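Local coordinates for hypothetical protein (Pseudomonas syringae pv. tomato, PDB 2OT9) that is of unknown function but belongs to the YaeQ family, a branch of the PDDEXK nuclease-like clan, and binds meso-tartaric acid in this crystal, at residues 42-47 with 146-151; 94-99 with 125-130; 108-113 with 173-178. One frame throughout, in Å; residues are numbered along the deposited sequence.

How the interactions relate
All three contacts pack onto the same mixed beta sheet. Interaction 1 joins helix 37-49 to strand 147-155 on one side of the centre of the chain. Interactions 2 and 3 lie on the other side, with centres about 23 and 21 Å from that of interaction 1. Interactions 2 and 3 touch, their centres about 15 Å apart, because strands 127-131 and 166-174 are neighbours in the sheet. Leu175 N lies 2.7 Å from Ile129 O, a probable hydrogen bond. Meso-tartaric acid lies about 7 Å from the side chain of Trp113 in interaction 3 and about 12 Å from that of Val127 in interaction 2. A sodium ion lies about 4 Å from the side chain of Ile148 in interaction 1.

Interaction 1: 42-47 with 146-151; sequences VRLLAY and RVIKWD
Leu44 of helix 37-49 packs on Ile148 and Trp150 of strand 147-155, and Leu45 on Trp150, a helix-on-sheet contact in the alpha/beta fold of this PDDEXK-clan protein. The helix and strand segments run at 42° to each other, with their axes 11.5 Å apart. Ile148 and Trp150 alternate with the outward-facing Lys149, so both point to the helix. Leu44 has CG beside the backbone N (chi1 -55°) and CD1 extended anti to CA. The methyl thus reaches the strand, where it meets Ile148 CD1 tip to tip, with Leu44 CD1 at 3.8 Å. The same methyl lies over one face of the Trp150 ring, offset toward the rim. Ile148 CG2 covers that face as well, from within the strand. Leu45 crosses the tryptophan at about a right angle, and its CD2 comes to 3.9 Å from Trp150 CZ3. Phe10 of strand 6-16 meets the indole edge-to-face, and Val161 of strand 158-163 touches both Leu45 and Trp150. The contact is buried and wholly apolar across the two segments. At the base of the leucine, Leu44 CB rests 3.7 Å from both CZ3 and CH2 of Trp150.

Interaction 2: 94-99 with 125-130; sequences WCSRRT and KNVNIA
Ser96 CB meets a methyl of Val127 where helix 89-96 approaches the start of strand 127-131, a small helix-on-sheet contact of the mixed sheet. Ser96 points its CB toward the strand segment, and this carbon touches Val127 CG2 at 3.9 Å. Val127 has CG1 anti to the backbone N (chi1 175°), which leaves CG2 beside that N and turned to the serine. The serine hydroxyl takes no part in this touch. Its OG sits between the backbone N and the carbonyl carbon and is hydrogen-bonded back to Thr93 O in the preceding helical turn. Thr102 of strand 101-106 and Leu124 also touch Ser96.

One water lies between the two backbones, 2.9 Å from Lys125 O and, weakly, 3.3 Å from Ser96 O. It has more acceptors in reach than protons, so the bridge is not certain. Lys125 itself leads its side chain away from the helix. Just beyond, Asn128 ND2 donates to Asn126 OD1 at 3.0 Å in a nearly straight bond (167°). Asn126 OD1 sits close to the amide plane of Asn128, while ND2 stands above the carbonyl plane of Asn126 (56° out of it).

Interaction 3: 108-113 with 173-178; sequences GSLRVW and QWLTGE
The Trp113 indole meets Leu175 at its edge. Leu175 CD2 lies close to the ring plane, 3.9 Å from Trp113 CZ3, so a methyl group faces the rim of the benzene half and does not sit on the ring. The two side chains cross at a slant. On the pyrrole half of the same indole, NE1 is hydrogen-bonded to Pro87 O, which helps fix the rotation of the ring. Pro87 belongs to the meso-tartaric acid pocket, and so does Gln86, which touches both Trp113 and Leu110. A second indole, Trp174, has CA of Glu178 over one face, 3.6 Å above the plane and offset toward the rim. Thr176 O lies at its edge, in plane. Trp174 thus meets residues of its own segment, and also Ala130 of the neighbouring strand and Trp50.

The contact joins the start of helix 111-117 to the segment that follows on strand 166-174, beside strand 127-131 in the mixed sheet. Here the chain turns a corner at Leu175. Leu175 and Thr176 both face Ile129, which makes a classic beta bulge. Leu175 points its CB at the helix segment, with CG beside its backbone N and anti to the carbonyl carbon (chi1 -78°). Trp113 takes the other course: CG is anti to the backbone N (chi1 179°), and the ring extends toward the leucine. Leu110, next to Arg111 in the chain, adds a second apolar partner. Its CD1 approaches the same leucine methyl, Leu175 CD2, at 4.2 Å. Both Leu110 and Leu175 also touch Ala131 of strand 127-131. Arg111 starts away from the strand segment but its end bends back toward it, and its NH2 forms a salt bridge with Glu114 OE1.

Interaction 1: 42-47 with 146-151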
# COMPACT_ATOMS: atom_id res chain seq x y z
N VAL A 42 -5.55 -2.67 0.16
CA VAL A 42 -4.67 -1.58 -0.27
C VAL A 42 -3.22 -1.84 0.20
O VAL A 42 -2.27 -1.62 -0.57
CB VAL A 42 -5.18 -0.20 0.18
CG1 VAL A 42 -4.27 0.90 -0.36
CG2 VAL A 42 -6.61 0.05 -0.37
N ARG A 43 -3.05 -2.31 1.44
CA ARG A 43 -1.70 -2.69 1.91
C ARG A 43 -1.06 -3.78 1.04
O ARG A 43 0.15 -3.74 0.77
CB ARG A 43 -1.74 -3.16 3.37
CG ARG A 43 -2.03 -2.03 4.35
CD ARG A 43 -1.35 -2.29 5.69
NE ARG A 43 -1.90 -3.46 6.38
CZ ARG A 43 -1.33 -4.06 7.42
NH1 ARG A 43 -1.92 -5.12 7.98
NH2 ARG A 43 -0.16 -3.61 7.90
N LEU A 44 -1.86 -4.77 0.62
CA LEU A 44 -1.35 -5.84 -0.27
C LEU A 44 -0.94 -5.32 -1.65
O LEU A 44 0.07 -5.75 -2.22
CB LEU A 44 -2.38 -6.97 -0.43
CG LEU A 44 -2.93 -7.64 0.82
CD1 LEU A 44 -3.89 -8.78 0.43
CD2 LEU A 44 -1.83 -8.15 1.71
N LEU A 45 -1.74 -4.40 -2.20
CA LEU A 45 -1.38 -3.77 -3.47
C LEU A 45 -0.06 -3.00 -3.32
O LEU A 45 0.79 -3.07 -4.19
CB LEU A 45 -2.47 -2.79 -3.92
CG LEU A 45 -3.75 -3.41 -4.49
CD1 LEU A 45 -4.83 -2.33 -4.67
CD2 LEU A 45 -3.46 -4.14 -5.80
N ALA A 46 0.08 -2.25 -2.22
CA ALA A 46 1.33 -1.49 -1.97
C ALA A 46 2.54 -2.42 -1.88
O ALA A 46 3.62 -2.12 -2.39
CB ALA A 46 1.20 -0.67 -0.65
N TYR A 47 2.36 -3.54 -1.19
CA TYR A 47 3.41 -4.55 -1.08
C TYR A 47 3.91 -5.02 -2.45
O TYR A 47 5.12 -5.09 -2.68
CB TYR A 47 2.92 -5.76 -0.25
CG TYR A 47 4.03 -6.75 0.05
CD1 TYR A 47 4.97 -6.50 1.05
CD2 TYR A 47 4.16 -7.92 -0.70
CE1 TYR A 47 6.00 -7.38 1.31
CE2 TYR A 47 5.19 -8.82 -0.45
CZ TYR A 47 6.10 -8.54 0.55
OH TYR A 47 7.12 -9.42 0.80
N ARG A 146 -8.94 -16.38 4.02
CA ARG A 146 -7.79 -16.36 4.93
C ARG A 146 -6.47 -16.58 4.20
O ARG A 146 -5.44 -16.05 4.62
CB ARG A 146 -7.98 -17.39 6.06
CG ARG A 146 -9.25 -17.14 6.91
CD ARG A 146 -9.14 -15.85 7.73
NE ARG A 146 -8.05 -15.96 8.70
CZ ARG A 146 -8.17 -16.46 9.93
NH1 ARG A 146 -9.35 -16.88 10.37
NH2 ARG A 146 -7.11 -16.52 10.72
N VAL A 147 -6.50 -17.35 3.12
CA VAL A 147 -5.34 -17.50 2.25
C VAL A 147 -5.62 -16.72 0.96
O VAL A 147 -6.51 -17.08 0.18
CB VAL A 147 -4.96 -19.00 1.98
CG1 VAL A 147 -3.67 -19.09 1.20
CG2 VAL A 147 -4.84 -19.79 3.29
N ILE A 148 -4.89 -15.63 0.79
CA ILE A 148 -5.03 -14.74 -0.35
C ILE A 148 -3.97 -15.09 -1.39
O ILE A 148 -2.77 -14.92 -1.15
CB ILE A 148 -4.86 -13.27 0.07
CG1 ILE A 148 -5.80 -12.93 1.23
CG2 ILE A 148 -5.05 -12.34 -1.12
CD1 ILE A 148 -5.26 -11.87 2.16
N LYS A 149 -4.43 -15.59 -2.54
CA LYS A 149 -3.54 -15.98 -3.64
C LYS A 149 -3.76 -15.03 -4.80
O LYS A 149 -4.85 -14.98 -5.38
CB LYS A 149 -3.83 -17.41 -4.07
CG LYS A 149 -3.83 -18.40 -2.93
CD LYS A 149 -4.23 -19.77 -3.45
CE LYS A 149 -3.67 -20.88 -2.58
NZ LYS A 149 -4.38 -20.91 -1.27
N TRP A 150 -2.73 -14.24 -5.10
CA TRP A 150 -2.79 -13.29 -6.20
C TRP A 150 -1.68 -13.55 -7.19
O TRP A 150 -0.51 -13.70 -6.79
CB TRP A 150 -2.57 -11.87 -5.68
CG TRP A 150 -3.76 -11.18 -5.07
CD1 TRP A 150 -5.01 -11.69 -4.83
CD2 TRP A 150 -3.77 -9.84 -4.60
NE1 TRP A 150 -5.81 -10.71 -4.24
CE2 TRP A 150 -5.06 -9.58 -4.08
CE3 TRP A 150 -2.81 -8.82 -4.56
CZ2 TRP A 150 -5.42 -8.33 -3.54
CZ3 TRP A 150 -3.15 -7.58 -4.02
CH2 TRP A 150 -4.45 -7.36 -3.51
N ASP A 151 -2.02 -13.54 -8.48
CA ASP A 151 -1.00 -13.33 -9.51
C ASP A 151 -1.08 -11.87 -9.90
O ASP A 151 -2.14 -11.38 -10.30
CB ASP A 151 -1.29 -14.17 -10.75
CG ASP A 151 -0.97 -15.64 -10.56
OD1 ASP A 151 -0.60 -16.09 -9.45
OD2 ASP A 151 -1.08 -16.37 -11.57

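Interaction 2: 94-99 with 125-130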
# COMPACT_ATOMS: atom_id res chain seq x y z
N TRP A 94 5.60 14.83 9.33
CA TRP A 94 6.48 14.27 10.33
C TRP A 94 7.07 12.90 9.98
O TRP A 94 8.24 12.65 10.25
CB TRP A 94 5.82 14.25 11.70
CG TRP A 94 5.74 15.64 12.29
CD1 TRP A 94 6.70 16.63 12.23
CD2 TRP A 94 4.65 16.20 13.03
NE1 TRP A 94 6.26 17.77 12.90
CE2 TRP A 94 5.00 17.53 13.38
CE3 TRP A 94 3.39 15.71 13.40
CZ2 TRP A 94 4.14 18.36 14.10
CZ3 TRP A 94 2.55 16.55 14.12
CH2 TRP A 94 2.93 17.85 14.45
N CYS A 95 6.26 12.04 9.37
CA CYS A 95 6.77 10.76 8.90
C CYS A 95 7.82 10.95 7.81
O CYS A 95 8.86 10.29 7.85
CB CYS A 95 5.64 9.84 8.43
SG CYS A 95 4.55 9.31 9.80
N SER A 96 7.59 11.87 6.88
CA SER A 96 8.49 12.10 5.74
C SER A 96 9.89 12.49 6.17
O SER A 96 10.86 12.25 5.43
CB SER A 96 7.94 13.14 4.77
OG SER A 96 7.96 14.43 5.36
N ARG A 97 9.99 13.11 7.34
CA ARG A 97 11.26 13.46 7.95
C ARG A 97 12.03 12.23 8.42
O ARG A 97 13.25 12.30 8.59
CB ARG A 97 11.04 14.43 9.12
CG ARG A 97 10.43 15.75 8.67
CD ARG A 97 10.24 16.73 9.81
NE ARG A 97 9.62 17.95 9.30
CZ ARG A 97 9.13 18.94 10.05
NH1 ARG A 97 9.19 18.87 11.38
NH2 ARG A 97 8.59 20.00 9.46
N ARG A 98 11.33 11.12 8.64
CA ARG A 98 11.91 9.87 9.15
C ARG A 98 12.48 8.95 8.05
O ARG A 98 13.15 7.96 8.37
CB ARG A 98 10.88 9.09 10.00
CG ARG A 98 10.70 9.59 11.44
CD ARG A 98 9.65 8.77 12.23
NE ARG A 98 10.16 7.47 12.69
CZ ARG A 98 9.44 6.55 13.35
NH1 ARG A 98 9.99 5.40 13.70
NH2 ARG A 98 8.16 6.78 13.66
N THR A 99 12.27 9.31 6.78
CA THR A 99 12.53 8.40 5.63
C THR A 99 13.10 9.16 4.42
O THR A 99 12.96 10.39 4.33
CB THR A 99 11.19 7.71 5.21
OG1 THR A 99 11.41 6.73 4.19
CG2 THR A 99 10.18 8.75 4.73
N LYS A 125 9.59 16.66 1.13
CA LYS A 125 10.60 16.04 0.28
C LYS A 125 10.19 14.61 -0.07
O LYS A 125 9.89 13.82 0.83
CB LYS A 125 11.97 16.07 0.98
CG LYS A 125 12.30 17.42 1.63
CD LYS A 125 13.80 17.67 1.73
CE LYS A 125 14.09 19.15 1.86
NZ LYS A 125 14.04 19.64 3.28
N ASN A 126 10.15 14.31 -1.37
CA ASN A 126 9.86 12.97 -1.90
C ASN A 126 8.63 12.31 -1.27
O ASN A 126 8.70 11.18 -0.74
CB ASN A 126 11.09 12.05 -1.77
CG ASN A 126 11.05 10.87 -2.76
OD1 ASN A 126 10.23 10.82 -3.67
ND2 ASN A 126 11.98 9.93 -2.59
N VAL A 127 7.50 13.00 -1.33
CA VAL A 127 6.23 12.41 -0.94
C VAL A 127 5.45 12.10 -2.22
O VAL A 127 5.35 12.94 -3.12
CB VAL A 127 5.42 13.32 0.02
CG1 VAL A 127 4.04 12.72 0.32
CG2 VAL A 127 6.21 13.56 1.32
N ASN A 128 4.92 10.88 -2.29
CA ASN A 128 4.32 10.36 -3.50
C ASN A 128 2.97 9.78 -3.14
O ASN A 128 2.88 8.98 -2.21
CB ASN A 128 5.22 9.26 -4.10
CG ASN A 128 6.63 9.75 -4.37
OD1 ASN A 128 6.90 10.29 -5.43
ND2 ASN A 128 7.53 9.54 -3.40
N ILE A 129 1.93 10.21 -3.85
CA ILE A 129 0.55 9.86 -3.47
C ILE A 129 -0.22 9.43 -4.70
O ILE A 129 -0.32 10.18 -5.69
CB ILE A 129 -0.21 11.06 -2.81
CG1 ILE A 129 0.53 11.60 -1.59
CG2 ILE A 129 -1.67 10.66 -2.45
CD1 ILE A 129 -0.07 12.87 -1.01
N ALA A 130 -0.76 8.21 -4.64
CA ALA A 130 -1.62 7.69 -5.70
C ALA A 130 -2.91 7.22 -5.04
O ALA A 130 -2.91 6.79 -3.89
CB ALA A 130 -0.93 6.53 -6.41
O HOH W 1 10.22 11.34 2.28

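Interaction 3: 108-113 with 173-178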
# COMPACT_ATOMS: atom_id res chain seq x y z
N GLY A 108 -10.89 5.57 -0.80
CA GLY A 108 -12.10 6.23 -0.33
C GLY A 108 -12.34 7.48 -1.15
O GLY A 108 -11.57 7.79 -2.07
N SER A 109 -13.41 8.18 -0.81
CA SER A 109 -13.77 9.46 -1.38
C SER A 109 -12.74 10.52 -0.96
O SER A 109 -12.57 10.79 0.23
CB SER A 109 -15.17 9.86 -0.91
OG SER A 109 -15.41 11.24 -1.09
N LEU A 110 -12.06 11.10 -1.94
CA LEU A 110 -10.92 11.99 -1.66
C LEU A 110 -11.19 13.48 -1.82
O LEU A 110 -10.31 14.29 -1.58
CB LEU A 110 -9.71 11.57 -2.51
CG LEU A 110 -9.00 10.25 -2.16
CD1 LEU A 110 -7.66 10.28 -2.89
CD2 LEU A 110 -8.79 10.05 -0.65
N ARG A 111 -12.41 13.86 -2.20
CA ARG A 111 -12.65 15.27 -2.52
C ARG A 111 -12.32 16.26 -1.38
O ARG A 111 -11.58 17.24 -1.59
CB ARG A 111 -14.05 15.48 -3.13
CG ARG A 111 -14.01 16.04 -4.57
CD ARG A 111 -13.62 15.00 -5.64
NE ARG A 111 -12.18 14.69 -5.68
CZ ARG A 111 -11.68 13.54 -6.12
NH1 ARG A 111 -12.49 12.59 -6.55
NH2 ARG A 111 -10.36 13.33 -6.13
N VAL A 112 -12.80 15.98 -0.17
CA VAL A 112 -12.52 16.85 0.96
C VAL A 112 -11.04 16.72 1.40
O VAL A 112 -10.35 17.72 1.60
CB VAL A 112 -13.50 16.59 2.14
CG1 VAL A 112 -13.07 17.36 3.39
CG2 VAL A 112 -14.92 16.98 1.75
N TRP A 113 -10.57 15.49 1.51
CA TRP A 113 -9.18 15.19 1.90
C TRP A 113 -8.13 15.86 1.00
O TRP A 113 -7.22 16.53 1.50
CB TRP A 113 -8.98 13.67 1.91
CG TRP A 113 -7.60 13.24 2.29
CD1 TRP A 113 -7.12 13.04 3.55
CD2 TRP A 113 -6.51 12.99 1.39
NE1 TRP A 113 -5.80 12.64 3.49
CE2 TRP A 113 -5.40 12.62 2.18
CE3 TRP A 113 -6.37 13.03 -0.00
CZ2 TRP A 113 -4.16 12.31 1.63
CZ3 TRP A 113 -5.14 12.70 -0.56
CH2 TRP A 113 -4.05 12.34 0.26
N GLN A 173 -4.44 6.50 -9.74
CA GLN A 173 -4.45 7.92 -10.10
C GLN A 173 -3.36 8.61 -9.30
O GLN A 173 -3.46 8.69 -8.08
CB GLN A 173 -5.81 8.56 -9.80
CG GLN A 173 -5.83 10.08 -10.13
CD GLN A 173 -7.13 10.78 -9.75
OE1 GLN A 173 -7.59 10.70 -8.61
NE2 GLN A 173 -7.72 11.48 -10.71
N TRP A 174 -2.34 9.14 -9.97
CA TRP A 174 -1.26 9.86 -9.28
C TRP A 174 -1.67 11.28 -8.92
O TRP A 174 -2.02 12.07 -9.80
CB TRP A 174 0.04 9.82 -10.11
CG TRP A 174 0.62 8.46 -10.04
CD1 TRP A 174 0.41 7.43 -10.93
CD2 TRP A 174 1.43 7.93 -8.99
NE1 TRP A 174 1.07 6.29 -10.49
CE2 TRP A 174 1.70 6.58 -9.31
CE3 TRP A 174 1.99 8.47 -7.82
CZ2 TRP A 174 2.49 5.76 -8.50
CZ3 TRP A 174 2.75 7.65 -7.00
CH2 TRP A 174 3.01 6.31 -7.35
N LEU A 175 -1.64 11.60 -7.62
CA LEU A 175 -1.92 12.96 -7.15
C LEU A 175 -0.63 13.81 -7.07
O LEU A 175 -0.63 14.99 -7.43
CB LEU A 175 -2.63 12.94 -5.79
CG LEU A 175 -4.13 12.62 -5.81
CD1 LEU A 175 -4.39 11.20 -6.17
CD2 LEU A 175 -4.81 12.96 -4.46
N THR A 176 0.45 13.20 -6.60
CA THR A 176 1.75 13.86 -6.53
C THR A 176 2.86 12.81 -6.64
O THR A 176 2.68 11.67 -6.21
CB THR A 176 1.90 14.71 -5.23
OG1 THR A 176 3.04 15.58 -5.35
CG2 THR A 176 2.10 13.81 -4.02
N GLY A 177 3.99 13.20 -7.22
CA GLY A 177 5.15 12.32 -7.26
C GLY A 177 4.92 11.13 -8.17
O GLY A 177 4.17 11.24 -9.15
N GLU A 178 5.56 10.00 -7.87
CA GLU A 178 5.62 8.88 -8.80
C GLU A 178 6.02 7.60 -8.08
O GLU A 178 6.41 7.62 -6.91
CB GLU A 178 6.65 9.17 -9.92
CG GLU A 178 8.08 9.37 -9.42
CD GLU A 178 9.10 9.62 -10.53
OE1 GLU A 178 10.31 9.69 -10.20
OE2 GLU A 178 8.72 9.75 -11.72